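Local coordinates for PUM-HD domain-containing protein (Caenorhabditis elegans, PDB 7CGF) that binds RNA through its PUM-HD domain, here in complex with a PBE RNA, and probably recognises the 3' untranslated regions of target mRNAs, at residues A[38-43]-A[47-52]; A[75-80]-A[85-90]; A[268-273]-A[283-288]. The protein carries 2 engineered substitutions. One frame throughout, in Å; residues are numbered along the deposited sequence.

All three contacts pack helix against helix in the PUM-HD domain, which is built of helices and has no strands. Each lies in one predicted Pumilio repeat: contact 1 in 32-68, contact 2 in 69-104 and contact 3 in 252-287. They follow one another along the chain in that order. Contacts 1 and 2 touch, with centres about 10 Å apart. Lys42 NZ and Glu76 OE2 form a salt bridge between them, and Ala41 packs on Leu77. Contact 3 lies on the opposite side of the chain's centre, about 55 Å from contact 1 and 49 Å from contact 2, centre to centre. Each contact includes a helix that reads a base of chain B, so the RNA is bound along much of the domain.

Contact 1: residues A[38-43]-A[47-52]. With nucleotides of chain B.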
# COMPACT_ATOMS: atom_id res chain seq x y z
N LEU A 38 -19.64 -28.67 0.23
CA LEU A 38 -18.27 -28.65 -0.27
C LEU A 38 -18.24 -28.66 -1.79
O LEU A 38 -17.55 -27.84 -2.42
CB LEU A 38 -17.50 -29.84 0.31
CG LEU A 38 -16.07 -30.05 -0.20
CD1 LEU A 38 -15.17 -28.86 0.10
CD2 LEU A 38 -15.47 -31.35 0.36
N LYS A 39 -18.99 -29.58 -2.42
CA LYS A 39 -19.01 -29.64 -3.88
C LYS A 39 -19.56 -28.35 -4.47
O LYS A 39 -19.00 -27.82 -5.44
CB LYS A 39 -19.84 -30.85 -4.35
CG LYS A 39 -19.10 -32.18 -4.28
CD LYS A 39 -20.04 -33.31 -4.72
CE LYS A 39 -19.58 -34.68 -4.23
NZ LYS A 39 -18.31 -35.12 -4.88
N PHE A 40 -20.63 -27.81 -3.89
CA PHE A 40 -21.20 -26.56 -4.40
C PHE A 40 -20.18 -25.42 -4.31
O PHE A 40 -20.00 -24.67 -5.27
CB PHE A 40 -22.46 -26.20 -3.62
CG PHE A 40 -23.74 -26.61 -4.30
CD1 PHE A 40 -24.23 -27.90 -4.19
CD2 PHE A 40 -24.46 -25.69 -5.05
CE1 PHE A 40 -25.42 -28.26 -4.81
CE2 PHE A 40 -25.65 -26.05 -5.68
CZ PHE A 40 -26.12 -27.34 -5.57
N ALA A 41 -19.51 -25.30 -3.16
CA ALA A 41 -18.66 -24.13 -2.92
C ALA A 41 -17.41 -24.14 -3.79
O ALA A 41 -16.88 -23.06 -4.10
CB ALA A 41 -18.28 -24.04 -1.44
N LYS A 42 -16.95 -25.32 -4.21
CA LYS A 42 -15.78 -25.41 -5.09
C LYS A 42 -16.13 -25.35 -6.57
O LYS A 42 -15.23 -25.46 -7.41
CB LYS A 42 -15.00 -26.70 -4.80
CG LYS A 42 -14.49 -26.73 -3.38
CD LYS A 42 -13.69 -28.00 -3.06
CE LYS A 42 -12.40 -28.06 -3.83
NZ LYS A 42 -11.67 -29.33 -3.51
N ASP A 43 -17.41 -25.19 -6.89
CA ASP A 43 -17.90 -25.11 -8.26
C ASP A 43 -18.23 -23.67 -8.61
O ASP A 43 -18.73 -22.92 -7.76
CB ASP A 43 -19.15 -25.98 -8.41
CG ASP A 43 -19.67 -26.01 -9.82
OD1 ASP A 43 -19.12 -26.81 -10.62
OD2 ASP A 43 -20.61 -25.26 -10.13
N SER A 47 -20.86 -22.00 -6.29
CA SER A 47 -20.39 -20.95 -5.39
C SER A 47 -21.15 -19.66 -5.60
O SER A 47 -21.50 -18.96 -4.64
CB SER A 47 -18.90 -20.73 -5.57
OG SER A 47 -18.47 -19.69 -4.72
N ARG A 48 -21.46 -19.35 -6.86
CA ARG A 48 -22.24 -18.16 -7.16
C ARG A 48 -23.65 -18.29 -6.59
O ARG A 48 -24.19 -17.32 -6.04
CB ARG A 48 -22.27 -17.92 -8.67
CG ARG A 48 -21.00 -17.26 -9.18
CD ARG A 48 -20.99 -17.09 -10.70
NE ARG A 48 -19.87 -16.25 -11.10
CZ ARG A 48 -19.26 -16.32 -12.28
NH1 ARG A 48 -19.65 -17.19 -13.20
NH2 ARG A 48 -18.24 -15.51 -12.52
N PHE A 49 -24.24 -19.48 -6.67
CA PHE A 49 -25.53 -19.71 -6.02
C PHE A 49 -25.46 -19.46 -4.52
O PHE A 49 -26.30 -18.74 -3.96
CB PHE A 49 -26.02 -21.14 -6.28
CG PHE A 49 -27.26 -21.48 -5.51
CD1 PHE A 49 -28.49 -20.95 -5.90
CD2 PHE A 49 -27.20 -22.27 -4.39
CE1 PHE A 49 -29.63 -21.24 -5.19
CE2 PHE A 49 -28.35 -22.55 -3.66
CZ PHE A 49 -29.57 -22.04 -4.07
N ILE A 50 -24.48 -20.05 -3.84
CA ILE A 50 -24.37 -19.88 -2.39
C ILE A 50 -24.20 -18.41 -2.04
O ILE A 50 -24.84 -17.89 -1.11
CB ILE A 50 -23.21 -20.71 -1.83
CG1 ILE A 50 -23.49 -22.21 -1.99
CG2 ILE A 50 -22.96 -20.35 -0.36
CD1 ILE A 50 -22.27 -23.07 -1.73
N GLN A 51 -23.32 -17.73 -2.76
CA GLN A 51 -23.08 -16.32 -2.45
C GLN A 51 -24.35 -15.50 -2.61
O GLN A 51 -24.64 -14.62 -1.78
CB GLN A 51 -21.99 -15.76 -3.35
CG GLN A 51 -20.61 -16.31 -3.06
CD GLN A 51 -19.64 -15.88 -4.12
OE1 GLN A 51 -19.42 -14.68 -4.31
NE2 GLN A 51 -19.08 -16.84 -4.86
N GLN A 52 -25.10 -15.74 -3.68
CA GLN A 52 -26.27 -14.91 -3.92
C GLN A 52 -27.34 -15.16 -2.87
O GLN A 52 -27.97 -14.21 -2.39
CB GLN A 52 -26.82 -15.14 -5.32
CG GLN A 52 -27.88 -14.09 -5.73
CD GLN A 52 -27.54 -12.65 -5.29
OE1 GLN A 52 -28.28 -12.02 -4.52
NE2 GLN A 52 -26.42 -12.12 -5.79
P A B 8 -9.77 -13.42 -11.64
OP1 A B 8 -9.15 -13.79 -12.94
OP2 A B 8 -10.38 -12.09 -11.35
O5' A B 8 -10.93 -14.46 -11.37
C5' A B 8 -10.74 -15.84 -11.58
C4' A B 8 -12.07 -16.52 -11.81
O4' A B 8 -12.90 -16.37 -10.62
C3' A B 8 -12.89 -15.94 -12.97
O3' A B 8 -13.61 -17.01 -13.58
C2' A B 8 -13.87 -15.03 -12.25
O2' A B 8 -15.05 -14.74 -12.98
C1' A B 8 -14.15 -15.85 -10.99
N9 A B 8 -14.72 -15.10 -9.87
C8 A B 8 -14.36 -13.86 -9.44
N7 A B 8 -15.08 -13.44 -8.41
C5 A B 8 -15.94 -14.50 -8.14
C6 A B 8 -16.95 -14.70 -7.18
N6 A B 8 -17.29 -13.83 -6.23
N1 A B 8 -17.62 -15.88 -7.22
C2 A B 8 -17.31 -16.79 -8.15
N3 A B 8 -16.39 -16.70 -9.09
C4 A B 8 -15.73 -15.53 -9.04
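Ser47 and Phe40 bury the most surface where helix 37-41 meets helix 44-56, inside a predicted Pumilio repeat of the PUM-HD domain. The chain reverses tightly here. Ser47 N donates to Asp43 O at 2.7 Å, with an N-H...O angle of 157°. Asp43 is the N-cap of the second helix. Its carboxylate also bonds to Gly46 N and makes a salt bridge with Arg19. Ser47 CB rests against two carbonyl oxygens, Asp43 O at 3.1 Å and Ala41 O at 3.4 Å.

Ile50 packs across to the first helix. Its CD1 methyl lies 3.7 Å from Phe40 CB and also meets Ala41 at its N and CB. CG1 stands beside the backbone N (chi1 -66°) with CD1 extended beyond it, so the terminal methyl does the touching. The Phe40 ring meets Phe49 obliquely, with CE2 4.3 Å from Phe49 CD2. It also packs on Leu14, Leu15 and Tyr18 of helix 14-20. Phe40 is buried there, while Phe49 stays partly exposed.

Ser47 OG links the corner to the RNA-binding glutamine. It bonds to Phe82 O and accepts a bond from Gln51 NE2 at 2.9 Å. That acceptor lies close to the Gln51 amide plane and helps fix the rotation of the amide. Ser47 is thus a second-shell residue for base recognition. The amide then meets the Watson-Crick edge of A8 of chain B. Gln51 NE2 donates to N1 of A8 of chain B at 2.9 Å, and N6 of the same nucleotide donates to Gln51 OE1 at 3.0 Å in an almost straight bond of 175°.

Contact 2: residues A[75-80]-A[85-90]; sequences DELVDD and YVVQKF. With nucleotides of chain B.
Val87 packs against Leu77 and Val78, and these three buried residues are the tight part of the contact. It joins helix 74-78 to helix 83-89 in the second predicted Pumilio repeat of this PUM-HD domain. Both Val87 methyls are used. CG2 lies 3.6 Å from Leu77 CB, and CG1 lies 4.0 Å from Val78 CG1. Val87 CG1 is anti to the backbone N (chi1 -178°), which leaves CG2 beside that N, and the pair of methyls spans the two residues of the facing helix. The Val78 and Val87 side chains cross at a slant. The contact is wholly apolar and small, at 165 Å² buried.

Outside this core the side chains of the two segments do not meet closely. Asp75 and Glu76 lie on the exposed side of helix 74-78. Asp75 makes a salt bridge with Arg109 and a hydrogen bond with Tyr113. Asp80, in the connection, bonds through OD2 to Phe82 N and Gly83 N and so caps the start of helix 83-89.

On another side, helix 83-89 faces the RNA. Gln88 NE2 donates to O4 of U7 of chain B at 2.9 Å, nearly straight at 174°. Its OE1 bonds to Lys125, which helps to set the amide. The Tyr85 ring lies between A8 and U7 of chain B. N6 of A8 of chain B lies 3.3 Å above the plane of the ring, over its centre. U7 of chain B approaches obliquely, with its N3 3.3 Å from Tyr85 CE1.

Two further helices cover the core. Val78 touches Ile106 and Val87 touches Leu102, both of helix 99-106, while Leu77 rests on Leu38 and Ala41 of helix 37-41.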
# COMPACT_ATOMS: atom_id res chain seq x y z
N ASP A 75 -10.70 -25.77 5.87
CA ASP A 75 -9.36 -25.87 5.31
C ASP A 75 -9.39 -26.14 3.82
O ASP A 75 -8.52 -25.65 3.09
CB ASP A 75 -8.52 -26.94 6.02
CG ASP A 75 -7.15 -27.14 5.36
OD1 ASP A 75 -6.33 -26.19 5.37
OD2 ASP A 75 -6.90 -28.22 4.80
N GLU A 76 -10.38 -26.89 3.33
CA GLU A 76 -10.46 -27.13 1.90
C GLU A 76 -11.02 -25.94 1.12
O GLU A 76 -10.73 -25.80 -0.08
CB GLU A 76 -11.30 -28.37 1.62
CG GLU A 76 -11.01 -28.98 0.27
CD GLU A 76 -11.70 -30.31 0.10
OE1 GLU A 76 -11.96 -30.99 1.12
OE2 GLU A 76 -11.99 -30.68 -1.07
N LEU A 77 -11.79 -25.07 1.77
CA LEU A 77 -12.44 -23.98 1.05
C LEU A 77 -11.61 -22.71 1.04
O LEU A 77 -11.76 -21.91 0.10
CB LEU A 77 -13.80 -23.66 1.68
CG LEU A 77 -14.86 -24.77 1.57
CD1 LEU A 77 -16.10 -24.36 2.35
CD2 LEU A 77 -15.20 -25.07 0.12
N VAL A 78 -10.77 -22.47 2.05
CA VAL A 78 -10.21 -21.12 2.17
C VAL A 78 -9.24 -20.80 1.03
O VAL A 78 -9.17 -19.65 0.60
CB VAL A 78 -9.53 -20.86 3.53
CG1 VAL A 78 -10.58 -20.75 4.63
CG2 VAL A 78 -8.48 -21.93 3.85
N ASP A 79 -8.47 -21.79 0.56
CA ASP A 79 -7.59 -21.54 -0.58
C ASP A 79 -8.15 -22.15 -1.86
O ASP A 79 -7.38 -22.61 -2.72
CB ASP A 79 -6.17 -22.03 -0.34
CG ASP A 79 -5.16 -21.32 -1.24
OD1 ASP A 79 -5.34 -20.11 -1.45
OD2 ASP A 79 -4.20 -21.96 -1.77
N ASP A 80 -9.47 -22.16 -2.02
CA ASP A 80 -10.07 -22.58 -3.28
C ASP A 80 -10.52 -21.37 -4.09
O ASP A 80 -11.06 -20.41 -3.54
CB ASP A 80 -11.26 -23.51 -3.05
CG ASP A 80 -11.85 -23.99 -4.35
OD1 ASP A 80 -11.22 -24.85 -5.00
OD2 ASP A 80 -12.91 -23.48 -4.74
N TYR A 85 -14.74 -17.37 -1.56
CA TYR A 85 -15.80 -16.36 -1.45
C TYR A 85 -16.89 -16.80 -0.48
O TYR A 85 -17.48 -15.96 0.21
CB TYR A 85 -16.43 -16.08 -2.81
CG TYR A 85 -15.45 -15.61 -3.82
CD1 TYR A 85 -14.97 -14.31 -3.81
CD2 TYR A 85 -14.97 -16.48 -4.80
CE1 TYR A 85 -14.04 -13.88 -4.77
CE2 TYR A 85 -14.07 -16.08 -5.72
CZ TYR A 85 -13.60 -14.79 -5.71
OH TYR A 85 -12.69 -14.42 -6.66
N VAL A 86 -17.19 -18.11 -0.46
CA VAL A 86 -18.19 -18.63 0.47
C VAL A 86 -17.74 -18.43 1.91
O VAL A 86 -18.51 -17.98 2.76
CB VAL A 86 -18.47 -20.12 0.17
CG1 VAL A 86 -19.39 -20.74 1.25
CG2 VAL A 86 -19.09 -20.25 -1.19
N VAL A 87 -16.47 -18.72 2.20
CA VAL A 87 -15.95 -18.48 3.54
C VAL A 87 -16.03 -17.00 3.88
O VAL A 87 -16.43 -16.62 4.99
CB VAL A 87 -14.51 -19.01 3.69
CG1 VAL A 87 -14.03 -18.78 5.14
CG2 VAL A 87 -14.46 -20.51 3.30
N GLN A 88 -15.67 -16.13 2.93
CA GLN A 88 -15.67 -14.70 3.21
C GLN A 88 -17.06 -14.18 3.58
O GLN A 88 -17.17 -13.21 4.33
CB GLN A 88 -15.15 -13.93 2.01
CG GLN A 88 -13.68 -14.03 1.87
CD GLN A 88 -13.17 -13.13 0.77
OE1 GLN A 88 -13.34 -11.91 0.82
NE2 GLN A 88 -12.57 -13.73 -0.26
N LYS A 89 -18.12 -14.79 3.03
CA LYS A 89 -19.46 -14.33 3.35
C LYS A 89 -19.73 -14.37 4.85
O LYS A 89 -20.51 -13.55 5.36
CB LYS A 89 -20.52 -15.18 2.64
CG LYS A 89 -20.68 -14.89 1.15
CD LYS A 89 -21.06 -13.43 0.94
CE LYS A 89 -21.56 -13.17 -0.48
NZ LYS A 89 -21.82 -11.70 -0.68
N PHE A 90 -19.13 -15.32 5.56
CA PHE A 90 -19.40 -15.44 6.99
C PHE A 90 -18.48 -14.58 7.86
O PHE A 90 -18.55 -14.67 9.09
CB PHE A 90 -19.33 -16.91 7.40
CG PHE A 90 -20.52 -17.69 6.94
CD1 PHE A 90 -21.74 -17.54 7.59
CD2 PHE A 90 -20.45 -18.50 5.83
CE1 PHE A 90 -22.86 -18.24 7.15
CE2 PHE A 90 -21.56 -19.19 5.38
CZ PHE A 90 -22.77 -19.07 6.05
P A B 8 -9.77 -13.42 -11.64
OP1 A B 8 -9.15 -13.79 -12.94
OP2 A B 8 -10.38 -12.09 -11.35
O5' A B 8 -10.93 -14.46 -11.37
C5' A B 8 -10.74 -15.84 -11.58
C4' A B 8 -12.07 -16.52 -11.81
O4' A B 8 -12.90 -16.37 -10.62
C3' A B 8 -12.89 -15.94 -12.97
O3' A B 8 -13.61 -17.01 -13.58
C2' A B 8 -13.87 -15.03 -12.25
O2' A B 8 -15.05 -14.74 -12.98
C1' A B 8 -14.15 -15.85 -10.99
N9 A B 8 -14.72 -15.10 -9.87
C8 A B 8 -14.36 -13.86 -9.44
N7 A B 8 -15.08 -13.44 -8.41
C5 A B 8 -15.94 -14.50 -8.14
C6 A B 8 -16.95 -14.70 -7.18
N6 A B 8 -17.29 -13.83 -6.23
N1 A B 8 -17.62 -15.88 -7.22
C2 A B 8 -17.31 -16.79 -8.15
N3 A B 8 -16.39 -16.70 -9.09
C4 A B 8 -15.73 -15.53 -9.04
P U B 7 -4.51 -10.59 -9.18
OP1 U B 7 -4.23 -11.04 -10.57
OP2 U B 7 -5.03 -9.23 -8.91
O5' U B 7 -5.55 -11.57 -8.51
C5' U B 7 -6.89 -11.56 -8.93
C4' U B 7 -7.54 -12.85 -8.54
O4' U B 7 -7.81 -12.86 -7.13
C3' U B 7 -8.90 -13.12 -9.18
O3' U B 7 -8.72 -13.70 -10.46
C2' U B 7 -9.58 -14.07 -8.18
O2' U B 7 -9.35 -15.42 -8.57
C1' U B 7 -8.84 -13.78 -6.86
N1 U B 7 -9.66 -13.26 -5.73
C2 U B 7 -10.20 -14.20 -4.88
O2 U B 7 -10.07 -15.39 -5.09
N3 U B 7 -10.92 -13.71 -3.81
C4 U B 7 -11.13 -12.38 -3.53
O4 U B 7 -11.78 -12.05 -2.54
C5 U B 7 -10.51 -11.46 -4.44
C6 U B 7 -9.81 -11.92 -5.49

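Contact 3: residues A[268-273]-A[283-288]. With nucleotides of chain B.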
# COMPACT_ATOMS: atom_id res chain seq x y z
N ASN A 268 11.70 12.19 -7.96
CA ASN A 268 10.36 12.28 -7.40
C ASN A 268 10.40 12.73 -5.95
O ASN A 268 9.43 13.33 -5.47
CB ASN A 268 9.65 10.93 -7.49
CG ASN A 268 9.55 10.41 -8.92
OD1 ASN A 268 10.25 9.46 -9.31
ND2 ASN A 268 8.70 11.05 -9.70
N VAL A 269 11.47 12.41 -5.24
CA VAL A 269 11.60 12.84 -3.84
C VAL A 269 11.66 14.36 -3.75
O VAL A 269 11.02 14.96 -2.88
CB VAL A 269 12.82 12.15 -3.20
CG1 VAL A 269 13.14 12.74 -1.82
CG2 VAL A 269 12.59 10.65 -3.12
N ILE A 270 12.39 15.01 -4.66
CA ILE A 270 12.43 16.48 -4.63
C ILE A 270 11.04 17.04 -4.90
O ILE A 270 10.62 18.00 -4.26
CB ILE A 270 13.44 17.04 -5.64
CG1 ILE A 270 14.80 16.40 -5.47
CG2 ILE A 270 13.56 18.57 -5.48
CD1 ILE A 270 15.82 16.94 -6.45
N GLU A 271 10.31 16.45 -5.86
CA GLU A 271 8.97 16.92 -6.13
C GLU A 271 8.09 16.83 -4.89
O GLU A 271 7.31 17.74 -4.61
CB GLU A 271 8.35 16.13 -7.29
CG GLU A 271 9.06 16.40 -8.60
CD GLU A 271 8.29 15.87 -9.80
OE1 GLU A 271 7.04 15.87 -9.76
OE2 GLU A 271 8.93 15.43 -10.77
N LYS A 272 8.23 15.74 -4.13
CA LYS A 272 7.42 15.58 -2.93
C LYS A 272 7.76 16.65 -1.91
O LYS A 272 6.86 17.16 -1.22
CB LYS A 272 7.64 14.18 -2.34
CG LYS A 272 6.71 13.85 -1.19
CD LYS A 272 5.29 13.60 -1.66
CE LYS A 272 4.40 13.24 -0.47
NZ LYS A 272 2.98 13.01 -0.88
N CYS A 273 9.04 16.98 -1.77
CA CYS A 273 9.44 18.08 -0.89
C CYS A 273 8.76 19.38 -1.28
O CYS A 273 8.36 20.17 -0.41
CB CYS A 273 10.95 18.28 -0.93
SG CYS A 273 11.92 16.97 -0.15
N SER A 283 12.23 27.66 -0.01
CA SER A 283 13.30 28.65 -0.11
C SER A 283 14.68 28.00 -0.18
O SER A 283 15.56 28.47 -0.90
CB SER A 283 13.20 29.62 1.08
OG SER A 283 14.32 30.48 1.19
N MET A 284 14.90 26.92 0.59
CA MET A 284 16.19 26.24 0.56
C MET A 284 16.45 25.59 -0.80
O MET A 284 17.57 25.64 -1.31
CB MET A 284 16.26 25.20 1.67
CG MET A 284 16.22 25.84 3.04
SD MET A 284 16.05 24.59 4.30
CE MET A 284 17.52 23.63 3.94
N ILE A 285 15.42 24.94 -1.36
CA ILE A 285 15.57 24.27 -2.66
C ILE A 285 15.76 25.31 -3.76
O ILE A 285 16.66 25.17 -4.60
CB ILE A 285 14.36 23.36 -2.94
CG1 ILE A 285 14.28 22.26 -1.89
CG2 ILE A 285 14.44 22.76 -4.35
CD1 ILE A 285 12.96 21.47 -1.92
N VAL A 286 14.94 26.36 -3.77
CA VAL A 286 15.10 27.44 -4.75
C VAL A 286 16.48 28.08 -4.66
O VAL A 286 17.14 28.33 -5.68
CB VAL A 286 13.98 28.48 -4.59
CG1 VAL A 286 14.26 29.70 -5.47
CG2 VAL A 286 12.63 27.88 -4.96
N GLY A 287 16.95 28.35 -3.44
CA GLY A 287 18.27 28.96 -3.29
C GLY A 287 19.38 28.08 -3.80
O GLY A 287 20.34 28.56 -4.41
N ALA A 288 19.28 26.77 -3.56
CA ALA A 288 20.26 25.84 -4.10
C ALA A 288 20.23 25.85 -5.62
O ALA A 288 21.29 25.80 -6.27
CB ALA A 288 19.98 24.42 -3.59
P U B 3 8.43 5.98 -16.84
OP1 U B 3 8.95 4.59 -16.95
OP2 U B 3 7.21 6.38 -17.57
O5' U B 3 8.13 6.38 -15.33
C5' U B 3 7.06 5.81 -14.61
C4' U B 3 7.60 5.06 -13.43
O4' U B 3 8.24 5.99 -12.52
C3' U B 3 6.59 4.34 -12.56
O3' U B 3 6.24 3.09 -13.13
C2' U B 3 7.33 4.20 -11.23
O2' U B 3 8.20 3.07 -11.28
C1' U B 3 8.21 5.46 -11.21
N1 U B 3 7.75 6.48 -10.24
C2 U B 3 8.38 6.37 -9.01
O2 U B 3 9.20 5.49 -8.80
N3 U B 3 8.01 7.30 -8.08
C4 U B 3 7.08 8.30 -8.24
O4 U B 3 6.83 9.07 -7.32
C5 U B 3 6.47 8.35 -9.54
C6 U B 3 6.82 7.45 -10.48
P G B 2 7.95 9.87 -20.90
OP1 G B 2 7.66 8.49 -21.33
OP2 G B 2 6.83 10.80 -20.69
O5' G B 2 8.75 9.73 -19.52
C5' G B 2 10.04 9.15 -19.48
C4' G B 2 10.53 9.02 -18.07
O4' G B 2 10.69 10.34 -17.49
C3' G B 2 9.58 8.32 -17.11
O3' G B 2 9.67 6.91 -17.22
C2' G B 2 10.01 8.88 -15.75
O2' G B 2 11.20 8.25 -15.28
C1' G B 2 10.37 10.32 -16.12
N9 G B 2 9.25 11.24 -15.86
C8 G B 2 8.11 11.47 -16.59
N7 G B 2 7.31 12.35 -16.05
C5 G B 2 7.96 12.74 -14.88
C6 G B 2 7.60 13.67 -13.87
O6 G B 2 6.59 14.38 -13.79
N1 G B 2 8.57 13.74 -12.87
C2 G B 2 9.73 13.02 -12.86
N2 G B 2 10.53 13.22 -11.79
N3 G B 2 10.08 12.13 -13.78
C4 G B 2 9.15 12.06 -14.76
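Ile285 reaches across to Cys273 and Ile270, and this small apolar patch joins helix 266-276 to helix 279-290. Segment 268-273 and nearly all of 283-288 lie in the predicted Pumilio repeat 252-287 of the PUM-HD domain. Ile285 CD1 lies 3.9 Å from Cys273 CB. Its other branch, CG2, approaches Ile270 CG2 more loosely at 4.4 Å. Ile285 CG1 stands beside the backbone N (chi1 -62°), and CD1, extended beyond it, makes the closest approach. The backbones stay well apart, with 8.6 Å between Ile270 CA and Ile285 CA. The two segments bury 104 Å² between them, and all three residues lie inside the fold.

The next shell lies on the other side of helix 266-276, toward the RNA. The CB of Glu271 points away from segment 283-288. Its chain is extended beyond CG and brings the carboxylate to the Watson-Crick edge of G2 of chain B. One oxygen takes both bonds: Glu271 OE2 accepts from N1 of G2 of chain B at 2.7 Å with an angle of 153°. The same OE2 accepts from N2 of G2 of chain B at 2.9 Å. Two N-H groups on one oxygen are consistent with an ionised carboxylate. Tyr311 and Lys315 of helix 309-319 touch Glu271. Next to Glu271, Lys272 forms a salt bridge with Glu239.

The apolar patch continues into its neighbours. Ile270 touches Val312 of helix 309-319 and Leu257, Phe260 and Ala261 of helix 257-261. Cys273 leans on Ile238 of helix 230-240, and Ile285 on Ser254 of helix 243-255.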